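PDB 6FDF: tRNA (cytosine(38)-C(5))-methyltransferase from Schizosaccharomyces pombe, which transfers a methyl group from S-adenosyl-L-methionine to carbon 5 of cytosine 38 in the anticodon loop of tRNA(Asp), without methylating DNA. Local coordinates for residues A[143-149]-A[173-177]; A[120-124]-A[328-332]; A[157-162]-A[317-323]; A[242-247]-A[279-283]. One frame throughout, in Å; residues are numbered along the deposited sequence. Where two conformers were deposited one is given.

Contact 1 of 4, residues A[143-149]-A[173-177]; sequences LRNCGYN and ARLNF
Asn149 and Arg174 form the antiparallel hydrogen-bonded pair where the outermost strand 148-155 meets strand 168-175. Asn149 N donates to Arg174 O at 2.8 Å, almost straight at 177°, and Arg174 N answers to Asn149 O at 3.0 Å. Tyr148 and Leu175 make the neighbouring non-hydrogen-bonded pair; beyond it Asn176 N bonds to Gly147 O (2.9 Å). The same oxygen accepts from a water that also takes the N-H of Phe177.

One side-chain bond extends this network: Asn149 ND2 reaches Phe177 O at 3.0 Å. The oxygen lies near the plane of the amide, whereas the nitrogen stands above the carbonyl plane. With CG anti to the backbone N (chi1 -172°), the amide extends toward Phe177, and its OD1 accepts from Trp181 NE1, so both ends of the amide are held and its orientation is defined.

Apolar contacts gather on the sheet face of Tyr148 and Leu175. Leu175 CD1 rides over the centre of the Tyr148 ring, 3.9 Å from its centroid, a CH-pi contact. Ala173 CB lies 3.9 Å from Tyr148 CD2, and the phenol oxygen is hydrogen-bonded to Pro119 O.

The turn passes through Gly147, whose positive phi (85°) makes it the C-prime residue of a Schellman motif ending helix 134-145; a side chain there would press on the carbonyl O of Cys146 and run into Asn176 ND2.

The chemistry is thus divided: backbone and amide bonds fix the register and hold the chain leaving strand 168-175, while Tyr148, Leu175 and Ala173 pack together on the face opposite the Asn149 side chain.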
loop_
_atom_site.group_PDB
_atom_site.type_symbol
_atom_site.label_atom_id
_atom_site.label_comp_id
_atom_site.label_asym_id
_atom_site.label_seq_id
_atom_site.Cartn_x
_atom_site.Cartn_y
_atom_site.Cartn_z
ATOM N N LEU A 143 -20.110 1.534 -11.095
ATOM C CA LEU A 143 -20.492 1.899 -9.734
ATOM C C LEU A 143 -21.668 2.868 -9.738
ATOM O O LEU A 143 -22.628 2.697 -8.977
ATOM C CB LEU A 143 -19.294 2.491 -8.983
ATOM C CG LEU A 143 -18.147 1.531 -8.663
ATOM C CD1 LEU A 143 -17.086 2.219 -7.804
ATOM C CD2 LEU A 143 -18.659 0.274 -7.975
ATOM N N ARG A 144 -21.603 3.907 -10.578
ATOM C CA ARG A 144 -22.734 4.823 -10.721
ATOM C C ARG A 144 -24.001 4.083 -11.141
ATOM O O ARG A 144 -25.082 4.313 -10.583
ATOM C CB ARG A 144 -22.398 5.921 -11.736
ATOM C CG ARG A 144 -23.600 6.762 -12.170
ATOM C CD ARG A 144 -23.262 7.760 -13.286
ATOM N NE ARG A 144 -23.209 7.152 -14.615
ATOM C CZ ARG A 144 -22.112 7.073 -15.364
ATOM N NH1 ARG A 144 -20.965 7.571 -14.920
ATOM N NH2 ARG A 144 -22.164 6.505 -16.562
ATOM N N ASN A 145 -23.885 3.168 -12.103
ATOM C CA ASN A 145 -25.058 2.434 -12.566
ATOM C C ASN A 145 -25.604 1.482 -11.508
ATOM O O ASN A 145 -26.808 1.198 -11.502
ATOM C CB ASN A 145 -24.725 1.673 -13.850
ATOM C CG ASN A 145 -24.621 2.586 -15.047
ATOM O OD1 ASN A 145 -25.044 3.746 -15.000
ATOM N ND2 ASN A 145 -24.051 2.077 -16.131
ATOM N N CYS A 146 -24.755 0.976 -10.617
ATOM C CA CYS A 146 -25.208 0.116 -9.533
ATOM C C CYS A 146 -25.560 0.894 -8.269
ATOM O O CYS A 146 -25.692 0.289 -7.200
ATOM C CB CYS A 146 -24.158 -0.951 -9.222
ATOM S SG CYS A 146 -24.023 -2.232 -10.492
ATOM N N GLY A 147 -25.726 2.210 -8.368
ATOM C CA GLY A 147 -26.267 2.981 -7.266
ATOM C C GLY A 147 -25.269 3.424 -6.220
ATOM O O GLY A 147 -25.687 3.863 -5.142
ATOM N N TYR A 148 -23.970 3.333 -6.499
ATOM C CA TYR A 148 -22.965 3.763 -5.536
ATOM C C TYR A 148 -22.702 5.259 -5.624
ATOM O O TYR A 148 -22.732 5.861 -6.701
ATOM C CB TYR A 148 -21.647 3.012 -5.740
ATOM C CG TYR A 148 -21.712 1.559 -5.339
ATOM C CD1 TYR A 148 -22.150 0.588 -6.238
ATOM C CD2 TYR A 148 -21.357 1.155 -4.053
ATOM C CE1 TYR A 148 -22.219 -0.736 -5.875
ATOM C CE2 TYR A 148 -21.424 -0.174 -3.678
ATOM C CZ TYR A 148 -21.856 -1.115 -4.601
ATOM O OH TYR A 148 -21.934 -2.443 -4.255
ATOM N N ASN A 149 -22.425 5.848 -4.460
ATOM C CA ASN A 149 -21.895 7.200 -4.329
ATOM C C ASN A 149 -20.384 7.064 -4.166
ATOM O O ASN A 149 -19.915 6.533 -3.155
ATOM C CB ASN A 149 -22.531 7.907 -3.130
ATOM C CG ASN A 149 -22.178 9.381 -3.052
ATOM O OD1 ASN A 149 -21.036 9.773 -3.300
ATOM N ND2 ASN A 149 -23.157 10.209 -2.679
ATOM N N ALA A 173 -16.628 4.090 -1.950
ATOM C CA ALA A 173 -17.969 3.984 -2.517
ATOM C C ALA A 173 -18.945 3.491 -1.459
ATOM O O ALA A 173 -18.668 2.502 -0.776
ATOM C CB ALA A 173 -17.990 3.036 -3.729
ATOM N N ARG A 174 -20.076 4.186 -1.323
ATOM C CA ARG A 174 -21.183 3.757 -0.475
ATOM C C ARG A 174 -22.406 3.497 -1.340
ATOM O O ARG A 174 -22.810 4.366 -2.121
ATOM C CB ARG A 174 -21.542 4.813 0.577
ATOM C CG ARG A 174 -20.455 5.146 1.579
ATOM C CD ARG A 174 -20.895 6.332 2.404
ATOM N NE ARG A 174 -19.987 6.624 3.509
ATOM C CZ ARG A 174 -20.019 7.755 4.213
ATOM N NH1 ARG A 174 -19.147 7.959 5.196
ATOM N NH2 ARG A 174 -20.917 8.694 3.923
ATOM N N LEU A 175 -23.002 2.316 -1.184
ATOM C CA LEU A 175 -24.233 1.988 -1.897
ATOM C C LEU A 175 -25.397 2.845 -1.402
ATOM O O LEU A 175 -25.596 3.002 -0.192
ATOM C CB LEU A 175 -24.551 0.506 -1.712
ATOM C CG LEU A 175 -25.764 -0.046 -2.459
ATOM C CD1 LEU A 175 -25.527 -0.060 -3.962
ATOM C CD2 LEU A 175 -26.065 -1.444 -1.956
ATOM N N ASN A 176 -26.169 3.388 -2.349
ATOM C CA ASN A 176 -27.414 4.116 -2.069
ATOM C C ASN A 176 -27.254 5.158 -0.958
ATOM O O ASN A 176 -28.043 5.224 -0.013
ATOM C CB ASN A 176 -28.548 3.141 -1.732
ATOM C CG ASN A 176 -28.851 2.173 -2.868
ATOM O OD1 ASN A 176 -29.115 0.990 -2.639
ATOM N ND2 ASN A 176 -28.833 2.676 -4.096
ATOM N N PHE A 177 -26.228 5.998 -1.080
ATOM C CA PHE A 177 -25.981 7.070 -0.121
ATOM C C PHE A 177 -26.214 8.414 -0.800
ATOM O O PHE A 177 -25.583 8.713 -1.819
ATOM C CB PHE A 177 -24.561 6.992 0.442
ATOM C CG PHE A 177 -24.198 8.156 1.317
ATOM C CD1 PHE A 177 -24.671 8.232 2.618
ATOM C CD2 PHE A 177 -23.391 9.177 0.842
ATOM C CE1 PHE A 177 -24.349 9.306 3.429
ATOM C CE2 PHE A 177 -23.063 10.253 1.647
ATOM C CZ PHE A 177 -23.541 10.315 2.944
HETATM O O HOH W 1 -25.871 6.325 -4.035
#

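Contact 2 of 4, residues A[120-124]-A[328-332]; sequences EYILI and LLEPL
Tyr121, near the start of strand 121-127 in the large Rossmann-like sheet, is packed against the chain that leaves the C-terminal helix 318-328, so the contact joins a central strand to the last turn of the fold. Leu329 CD2 comes over one face of the Tyr121 ring, displaced toward the rim and 4.0 Å from the centroid, in a CH-pi contact. Tyr121 CG lies beside the backbone N and anti to the carbonyl carbon (chi1 -56°), which carries the ring across to the 3-10 segment 330-332. There Tyr121 OH packs against Pro331 CB at 3.4 Å, and Leu332, arriving from the opposite direction, brings CG to 3.8 Å from Tyr121 CE1. Leu328 O lies 3.3 Å from Tyr121 CE2; this carbonyl is held by Arg174 NE of the adjoining strand. The Leu328 side chain bridges Tyr121 and Leu123, CG near the ring and CD2 3.9 Å from Leu123 CB, while Leu78 of strand 78-81 touches both Leu328 and Tyr121. No hydrogen bond passes between 120-124 and 328-332, and the join rests on shape and apolar surface. Helix 318-328 packs on one face of a sheet with the 3-2-1-4-5-7-6 strand order and antiparallel strand 168-175 of class I methyltransferases.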
loop_
_atom_site.group_PDB
_atom_site.type_symbol
_atom_site.label_atom_id
_atom_site.label_comp_id
_atom_site.label_asym_id
_atom_site.label_seq_id
_atom_site.Cartn_x
_atom_site.Cartn_y
_atom_site.Cartn_z
ATOM N N GLU A 120 -22.280 -2.994 0.525
ATOM C CA GLU A 120 -22.676 -1.636 0.855
ATOM C C GLU A 120 -21.499 -0.674 0.829
ATOM O O GLU A 120 -21.709 0.539 0.728
ATOM C CB GLU A 120 -23.376 -1.620 2.214
ATOM C CG GLU A 120 -24.729 -2.320 2.172
ATOM C CD GLU A 120 -25.440 -2.343 3.511
ATOM O OE1 GLU A 120 -24.877 -1.837 4.502
ATOM O OE2 GLU A 120 -26.570 -2.874 3.570
ATOM N N TYR A 121 -20.272 -1.183 0.934
ATOM C CA TYR A 121 -19.085 -0.339 0.956
ATOM C C TYR A 121 -17.986 -0.980 0.126
ATOM O O TYR A 121 -17.770 -2.191 0.201
ATOM C CB TYR A 121 -18.582 -0.116 2.390
ATOM C CG TYR A 121 -19.644 0.456 3.299
ATOM C CD1 TYR A 121 -20.562 -0.372 3.935
ATOM C CD2 TYR A 121 -19.755 1.824 3.488
ATOM C CE1 TYR A 121 -21.551 0.156 4.752
ATOM C CE2 TYR A 121 -20.735 2.356 4.297
ATOM C CZ TYR A 121 -21.625 1.519 4.928
ATOM O OH TYR A 121 -22.604 2.052 5.732
ATOM N N ILE A 122 -17.275 -0.157 -0.641
ATOM C CA ILE A 122 -16.140 -0.607 -1.442
ATOM C C ILE A 122 -15.010 0.396 -1.265
ATOM O O ILE A 122 -15.238 1.608 -1.320
ATOM C CB ILE A 122 -16.500 -0.743 -2.933
ATOM C CG1 ILE A 122 -17.677 -1.701 -3.114
ATOM C CG2 ILE A 122 -15.294 -1.209 -3.733
ATOM C CD1 ILE A 122 -18.183 -1.758 -4.538
ATOM N N LEU A 123 -13.796 -0.108 -1.043
ATOM C CA LEU A 123 -12.592 0.710 -0.946
ATOM C C LEU A 123 -11.615 0.229 -2.007
ATOM O O LEU A 123 -11.270 -0.954 -2.039
ATOM C CB LEU A 123 -11.961 0.599 0.442
ATOM C CG LEU A 123 -10.607 1.294 0.580
ATOM C CD1 LEU A 123 -10.789 2.766 0.388
ATOM C CD2 LEU A 123 -9.989 0.999 1.943
ATOM N N ILE A 124 -11.178 1.142 -2.873
ATOM C CA ILE A 124 -10.245 0.844 -3.953
ATOM C C ILE A 124 -9.001 1.697 -3.754
ATOM O O ILE A 124 -9.111 2.902 -3.509
ATOM C CB ILE A 124 -10.873 1.121 -5.331
ATOM C CG1 ILE A 124 -12.222 0.406 -5.455
ATOM C CG2 ILE A 124 -9.944 0.648 -6.452
ATOM C CD1 ILE A 124 -12.950 0.730 -6.739
ATOM N N LEU A 328 -15.131 5.883 5.544
ATOM C CA LEU A 328 -16.027 5.107 4.692
ATOM C C LEU A 328 -17.178 4.496 5.483
ATOM O O LEU A 328 -18.335 4.536 5.042
ATOM C CB LEU A 328 -15.227 4.015 3.981
ATOM C CG LEU A 328 -15.970 3.069 3.039
ATOM C CD1 LEU A 328 -16.646 3.842 1.919
ATOM C CD2 LEU A 328 -15.006 2.012 2.471
ATOM N N LEU A 329 -16.882 3.920 6.644
ATOM C CA LEU A 329 -17.852 3.119 7.378
ATOM C C LEU A 329 -18.645 3.911 8.414
ATOM O O LEU A 329 -19.332 3.297 9.237
ATOM C CB LEU A 329 -17.144 1.946 8.063
ATOM C CG LEU A 329 -16.359 1.025 7.128
ATOM C CD1 LEU A 329 -15.599 -0.000 7.944
ATOM C CD2 LEU A 329 -17.301 0.358 6.135
ATOM N N GLU A 330 -18.568 5.244 8.407
ATOM C CA GLU A 330 -19.331 6.036 9.374
ATOM C C GLU A 330 -20.824 5.715 9.411
ATOM O O GLU A 330 -21.377 5.658 10.523
ATOM C CB GLU A 330 -19.119 7.539 9.129
ATOM C CG GLU A 330 -17.716 8.000 9.491
ATOM C CD GLU A 330 -17.555 9.507 9.485
ATOM O OE1 GLU A 330 -18.399 10.210 8.896
ATOM O OE2 GLU A 330 -16.571 9.989 10.081
ATOM N N PRO A 331 -21.533 5.519 8.289
ATOM C CA PRO A 331 -22.979 5.246 8.384
ATOM C C PRO A 331 -23.317 3.964 9.130
ATOM O O PRO A 331 -24.502 3.736 9.411
ATOM C CB PRO A 331 -23.424 5.159 6.917
ATOM C CG PRO A 331 -22.407 5.946 6.173
ATOM C CD PRO A 331 -21.116 5.650 6.879
ATOM N N LEU A 332 -22.331 3.127 9.456
ATOM C CA LEU A 332 -22.599 1.906 10.203
ATOM C C LEU A 332 -22.724 2.161 11.699
ATOM O O LEU A 332 -23.186 1.273 12.423
ATOM C CB LEU A 332 -21.502 0.873 9.943
ATOM C CG LEU A 332 -21.502 0.277 8.535
ATOM C CD1 LEU A 332 -20.307 -0.640 8.332
ATOM C CD2 LEU A 332 -22.803 -0.474 8.293
#

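Contact 3 of 4, residues A[157-162]-A[317-323]; sequences PNQFNI and NVKVVSY
Pro157 O is gripped by two backbone N-H groups, Phe160 N at 2.8 Å and Ile162 N at 3.3 Å, which reach it from opposite faces of the carbonyl plane. This folds 157-162 into a compact turn whose apolar side meets helix 318-328. Pro157 CG lies 3.3 Å from Asn317 ND2, the ring and the amide running alongside in opposite senses. Asn317 is the N-cap: a chi1 of -176° places its amide beside the carbonyl carbon, where OD1 accepts from Val320 N at 2.9 Å. Ile162 CD1 packs on Lys319 CB (3.9 Å), before the lysine chain turns away. Phe160 reaches furthest along the helix, with CD1 3.9 Å from Val320 CG2 and CD2 3.5 Å from Tyr323 CE2. The two rings meet obliquely, their planes 32° apart, and Phe187 stacks on Phe160. Replacing Phe160 by an alanine is likely to open a gap between the turn and the helix, leaving Tyr323 and Phe187 without their ring partner. Val321, on another side of the helix, packs on helix 22-29. The Asn317 cap and helix 318-328 probably belong to motif X, the conserved C-terminal element of C5-methyltransferases that packs back on the cofactor-binding core.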
loop_
_atom_site.group_PDB
_atom_site.type_symbol
_atom_site.label_atom_id
_atom_site.label_comp_id
_atom_site.label_asym_id
_atom_site.label_seq_id
_atom_site.Cartn_x
_atom_site.Cartn_y
_atom_site.Cartn_z
ATOM N N PRO A 157 1.262 9.855 2.503
ATOM C CA PRO A 157 1.480 9.851 3.960
ATOM C C PRO A 157 2.075 11.150 4.481
ATOM O O PRO A 157 1.832 11.516 5.639
ATOM C CB PRO A 157 2.422 8.655 4.170
ATOM C CG PRO A 157 2.154 7.760 2.995
ATOM C CD PRO A 157 1.878 8.685 1.847
ATOM N N ASN A 158 2.849 11.867 3.667
ATOM C CA ASN A 158 3.435 13.097 4.188
ATOM C C ASN A 158 2.417 14.226 4.321
ATOM O O ASN A 158 2.797 15.335 4.711
ATOM C CB ASN A 158 4.630 13.534 3.328
ATOM C CG ASN A 158 4.277 13.741 1.865
ATOM O OD1 ASN A 158 3.144 14.074 1.516
ATOM N ND2 ASN A 158 5.269 13.563 0.996
ATOM N N GLN A 159 1.141 13.967 4.031
ATOM C CA GLN A 159 0.058 14.870 4.403
ATOM C C GLN A 159 -0.486 14.567 5.789
ATOM O O GLN A 159 -1.363 15.292 6.272
ATOM C CB GLN A 159 -1.083 14.777 3.387
ATOM C CG GLN A 159 -0.703 15.143 1.974
ATOM C CD GLN A 159 -1.865 14.967 1.020
ATOM O OE1 GLN A 159 -2.258 13.844 0.711
ATOM N NE2 GLN A 159 -2.439 16.077 0.569
ATOM N N PHE A 160 0.004 13.503 6.422
ATOM C CA PHE A 160 -0.487 13.035 7.709
ATOM C C PHE A 160 0.670 12.921 8.695
ATOM O O PHE A 160 0.629 12.102 9.616
ATOM C CB PHE A 160 -1.202 11.691 7.561
ATOM C CG PHE A 160 -2.402 11.729 6.646
ATOM C CD1 PHE A 160 -2.251 11.558 5.274
ATOM C CD2 PHE A 160 -3.678 11.923 7.152
ATOM C CE1 PHE A 160 -3.348 11.582 4.426
ATOM C CE2 PHE A 160 -4.784 11.951 6.308
ATOM C CZ PHE A 160 -4.618 11.782 4.945
ATOM N N ASN A 161 1.705 13.750 8.517
ATOM C CA ASN A 161 2.859 13.790 9.421
ATOM C C ASN A 161 3.578 12.452 9.456
ATOM O O ASN A 161 3.960 11.956 10.518
ATOM C CB ASN A 161 2.461 14.188 10.827
ATOM C CG ASN A 161 3.644 14.531 11.718
ATOM O OD1 ASN A 161 4.712 14.914 11.241
ATOM N ND2 ASN A 161 3.448 14.409 13.029
ATOM N N ILE A 162 3.748 11.853 8.289
ATOM C CA ILE A 162 4.508 10.624 8.143
ATOM C C ILE A 162 5.612 10.944 7.143
ATOM O O ILE A 162 5.324 11.408 6.036
ATOM C CB ILE A 162 3.637 9.456 7.652
ATOM C CG1 ILE A 162 2.507 9.187 8.650
ATOM C CG2 ILE A 162 4.487 8.214 7.426
ATOM C CD1 ILE A 162 1.346 8.395 8.059
ATOM N N ASN A 317 -0.106 2.205 2.582
ATOM C CA ASN A 317 0.182 2.800 3.877
ATOM C C ASN A 317 -0.992 2.509 4.805
ATOM O O ASN A 317 -2.118 2.962 4.559
ATOM C CB ASN A 317 0.444 4.300 3.769
ATOM C CG ASN A 317 0.840 4.899 5.097
ATOM O OD1 ASN A 317 0.019 4.986 6.011
ATOM N ND2 ASN A 317 2.114 5.278 5.233
ATOM N N VAL A 318 -0.709 1.761 5.875
ATOM C CA VAL A 318 -1.733 1.271 6.794
ATOM C C VAL A 318 -2.393 2.421 7.546
ATOM O O VAL A 318 -3.603 2.393 7.815
ATOM C CB VAL A 318 -1.102 0.250 7.760
ATOM C CG1 VAL A 318 -2.082 -0.140 8.861
ATOM C CG2 VAL A 318 -0.630 -0.982 6.993
ATOM N N LYS A 319 -1.607 3.438 7.913
ATOM C CA LYS A 319 -2.147 4.589 8.636
ATOM C C LYS A 319 -3.158 5.353 7.790
ATOM O O LYS A 319 -4.288 5.600 8.230
ATOM C CB LYS A 319 -1.009 5.514 9.073
ATOM C CG LYS A 319 -0.570 5.335 10.513
ATOM C CD LYS A 319 -1.672 5.749 11.479
ATOM C CE LYS A 319 -1.313 5.388 12.908
ATOM N NZ LYS A 319 -2.489 5.498 13.805
ATOM N N VAL A 320 -2.762 5.753 6.578
ATOM C CA VAL A 320 -3.671 6.495 5.697
ATOM C C VAL A 320 -4.961 5.715 5.461
ATOM O O VAL A 320 -6.065 6.264 5.557
ATOM C CB VAL A 320 -2.974 6.846 4.370
ATOM C CG1 VAL A 320 -3.942 7.571 3.438
ATOM C CG2 VAL A 320 -1.742 7.731 4.628
ATOM N N VAL A 321 -4.846 4.417 5.170
ATOM C CA VAL A 321 -6.052 3.642 4.897
ATOM C C VAL A 321 -6.912 3.478 6.147
ATOM O O VAL A 321 -8.146 3.407 6.048
ATOM C CB VAL A 321 -5.658 2.292 4.268
ATOM C CG1 VAL A 321 -6.870 1.395 4.095
ATOM C CG2 VAL A 321 -5.005 2.550 2.923
ATOM N N SER A 322 -6.300 3.418 7.339
ATOM C CA SER A 322 -7.104 3.346 8.559
ATOM C C SER A 322 -8.022 4.561 8.682
ATOM O O SER A 322 -9.180 4.439 9.101
ATOM C CB SER A 322 -6.211 3.231 9.799
ATOM O OG SER A 322 -5.587 4.465 10.141
ATOM N N TYR A 323 -7.524 5.740 8.305
ATOM C CA TYR A 323 -8.362 6.936 8.319
ATOM C C TYR A 323 -9.478 6.849 7.282
ATOM O O TYR A 323 -10.623 7.221 7.565
ATOM C CB TYR A 323 -7.515 8.181 8.058
ATOM C CG TYR A 323 -6.389 8.445 9.023
ATOM C CD1 TYR A 323 -6.507 8.145 10.373
ATOM C CD2 TYR A 323 -5.203 9.008 8.576
ATOM C CE1 TYR A 323 -5.464 8.410 11.255
ATOM C CE2 TYR A 323 -4.161 9.267 9.440
ATOM C CZ TYR A 323 -4.293 8.965 10.776
ATOM O OH TYR A 323 -3.244 9.231 11.630
HETATM O O HOH W 2 -0.785 10.300 10.457
#

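Contact 4 of 4, residues A[242-247]-A[279-283]; sequences FTRGYT and RYFTA
Tyr280 and Phe281, the middle of the Arg-Tyr-Phe-Thr sequence, which probably belongs to motif IX of C5-methyltransferases, receive the loop 242-247 through a cluster of four aromatic rings. Tyr246 is its centre. Its OH accepts from Phe281 N at 2.9 Å, the donor lying near the plane of the phenol ring, and is also hydrogen-bonded to Ser255 O. The ring is sandwiched: Phe242 CD1 stands over one face, and the edge of Tyr280 points at the other in an edge-to-face pair, centroids 5.5 Å apart and planes at 85°. A chi1 of -169° turns the Tyr246 ring away from its own backbone N and across to 279-283. Thr247 CG2 sits over a face of Tyr280, 3.9 Å from the centroid, as a CH-pi contact. Phe242 crosses Phe281 at about a right angle, its CZ 3.6 Å from Phe281 CD2. A phenylalanine in place of Tyr246 would probably keep much of the ring packing but leave Phe281 N and Ser255 O without the hydroxyl that joins them. Thr247 OG1 donates to Tyr246 O (2.6 Å). The chemistry implies a largely buried aromatic cluster in which the Tyr246 hydroxyl meets backbone groups of both Phe281 and Ser255.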
loop_
_atom_site.group_PDB
_atom_site.type_symbol
_atom_site.label_atom_id
_atom_site.label_comp_id
_atom_site.label_asym_id
_atom_site.label_seq_id
_atom_site.Cartn_x
_atom_site.Cartn_y
_atom_site.Cartn_z
ATOM N N PHE A 242 9.132 3.966 -1.758
ATOM C CA PHE A 242 9.734 2.640 -1.860
ATOM C C PHE A 242 9.028 1.816 -2.929
ATOM O O PHE A 242 7.795 1.811 -3.010
ATOM C CB PHE A 242 9.644 1.896 -0.526
ATOM C CG PHE A 242 10.475 2.501 0.569
ATOM C CD1 PHE A 242 11.852 2.363 0.572
ATOM C CD2 PHE A 242 9.868 3.185 1.617
ATOM C CE1 PHE A 242 12.621 2.919 1.591
ATOM C CE2 PHE A 242 10.623 3.732 2.638
ATOM C CZ PHE A 242 12.005 3.603 2.624
ATOM N N THR A 243 9.811 1.090 -3.727
ATOM C CA THR A 243 9.258 0.206 -4.753
ATOM C C THR A 243 9.888 -1.177 -4.656
ATOM O O THR A 243 10.821 -1.417 -3.884
ATOM C CB THR A 243 9.487 0.747 -6.169
ATOM O OG1 THR A 243 10.853 0.520 -6.548
ATOM C CG2 THR A 243 9.168 2.234 -6.254
ATOM N N ARG A 244 9.382 -2.075 -5.509
ATOM C CA ARG A 244 9.927 -3.420 -5.652
ATOM C C ARG A 244 11.395 -3.427 -6.060
ATOM O O ARG A 244 12.089 -4.423 -5.824
ATOM C CB ARG A 244 9.095 -4.175 -6.691
ATOM C CG ARG A 244 9.460 -5.630 -6.873
ATOM C CD ARG A 244 8.430 -6.310 -7.745
ATOM N NE ARG A 244 8.753 -7.715 -7.962
ATOM C CZ ARG A 244 7.871 -8.620 -8.365
ATOM N NH1 ARG A 244 8.250 -9.876 -8.541
ATOM N NH2 ARG A 244 6.612 -8.266 -8.585
ATOM N N GLY A 245 11.890 -2.347 -6.652
ATOM C CA GLY A 245 13.278 -2.260 -7.052
ATOM C C GLY A 245 14.254 -1.911 -5.950
ATOM O O GLY A 245 15.464 -1.899 -6.189
ATOM N N TYR A 246 13.761 -1.630 -4.746
ATOM C CA TYR A 246 14.612 -1.123 -3.678
ATOM C C TYR A 246 15.667 -2.156 -3.296
ATOM O O TYR A 246 15.360 -3.340 -3.124
ATOM C CB TYR A 246 13.766 -0.751 -2.458
ATOM C CG TYR A 246 14.546 0.028 -1.415
ATOM C CD1 TYR A 246 15.115 1.252 -1.725
ATOM C CD2 TYR A 246 14.708 -0.465 -0.122
ATOM C CE1 TYR A 246 15.829 1.973 -0.776
ATOM C CE2 TYR A 246 15.414 0.247 0.836
ATOM C CZ TYR A 246 15.970 1.465 0.504
ATOM O OH TYR A 246 16.688 2.189 1.439
ATOM N N THR A 247 16.912 -1.690 -3.165
ATOM C CA THR A 247 18.181 -2.408 -2.943
ATOM C C THR A 247 18.705 -3.041 -4.231
ATOM O O THR A 247 19.785 -3.654 -4.201
ATOM C CB THR A 247 18.123 -3.490 -1.840
ATOM O OG1 THR A 247 17.413 -4.655 -2.299
ATOM C CG2 THR A 247 17.459 -2.948 -0.586
ATOM N N ARG A 279 23.459 3.359 4.103
ATOM C CA ARG A 279 22.831 2.049 4.168
ATOM C C ARG A 279 21.405 2.133 3.644
ATOM O O ARG A 279 20.786 3.200 3.645
ATOM C CB ARG A 279 22.822 1.488 5.600
ATOM C CG ARG A 279 21.893 2.205 6.586
ATOM C CD ARG A 279 21.792 1.374 7.872
ATOM N NE ARG A 279 21.058 2.010 8.968
ATOM C CZ ARG A 279 19.737 1.935 9.127
ATOM N NH1 ARG A 279 18.991 1.282 8.240
ATOM N NH2 ARG A 279 19.156 2.523 10.169
ATOM N N TYR A 280 20.886 0.989 3.193
ATOM C CA TYR A 280 19.462 0.879 2.916
ATOM C C TYR A 280 18.681 0.892 4.225
ATOM O O TYR A 280 19.189 0.494 5.276
ATOM C CB TYR A 280 19.163 -0.411 2.142
ATOM C CG TYR A 280 19.896 -0.488 0.822
ATOM C CD1 TYR A 280 19.485 0.281 -0.264
ATOM C CD2 TYR A 280 20.995 -1.325 0.658
ATOM C CE1 TYR A 280 20.155 0.229 -1.475
ATOM C CE2 TYR A 280 21.670 -1.389 -0.553
ATOM C CZ TYR A 280 21.242 -0.613 -1.616
ATOM O OH TYR A 280 21.909 -0.668 -2.824
ATOM N N PHE A 281 17.439 1.365 4.162
ATOM C CA PHE A 281 16.513 1.091 5.252
ATOM C C PHE A 281 16.307 -0.411 5.363
ATOM O O PHE A 281 16.263 -1.119 4.354
ATOM C CB PHE A 281 15.172 1.793 5.017
ATOM C CG PHE A 281 15.246 3.288 5.140
ATOM C CD1 PHE A 281 15.241 3.893 6.388
ATOM C CD2 PHE A 281 15.317 4.090 4.014
ATOM C CE1 PHE A 281 15.312 5.271 6.505
ATOM C CE2 PHE A 281 15.387 5.467 4.128
ATOM C CZ PHE A 281 15.386 6.057 5.377
ATOM N N THR A 282 16.198 -0.902 6.595
ATOM C CA THR A 282 15.855 -2.302 6.787
ATOM C C THR A 282 14.393 -2.528 6.417
ATOM O O THR A 282 13.594 -1.590 6.352
ATOM C CB THR A 282 16.098 -2.726 8.235
ATOM O OG1 THR A 282 15.071 -2.169 9.065
ATOM C CG2 THR A 282 17.459 -2.237 8.719
ATOM N N ALA A 283 14.033 -3.793 6.179
ATOM C CA ALA A 283 12.636 -4.083 5.866
ATOM C C ALA A 283 11.722 -3.717 7.029
ATOM O O ALA A 283 10.590 -3.272 6.806
ATOM C CB ALA A 283 12.457 -5.554 5.488
#

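How the contacts relate
Contacts 1 and 2 are neighbours, centres about 11 Å apart, and share the large sheet: strand 168-175 lies between strands 148-155 and 121-127, with backbone bonds such as Ala173 N to Ile122 O (2.9 Å) joining the two contacts. Contact 3, about 18 Å from contact 2 between centres, uses the start of helix 318-328 and contact 2 its end; Val321 of this helix packs on Leu123. Contact 4 is on the opposite side of the chain's centre from contacts 1 and 2, about 39 Å and 33 Å away, centre to centre. Along the chain, contact 2 encloses the other three, contact 4 is nested within contact 3, and contacts 1 and 3 cross. The C-terminal helix thus returns to the catalytic core after the chain has built the region around contact 4.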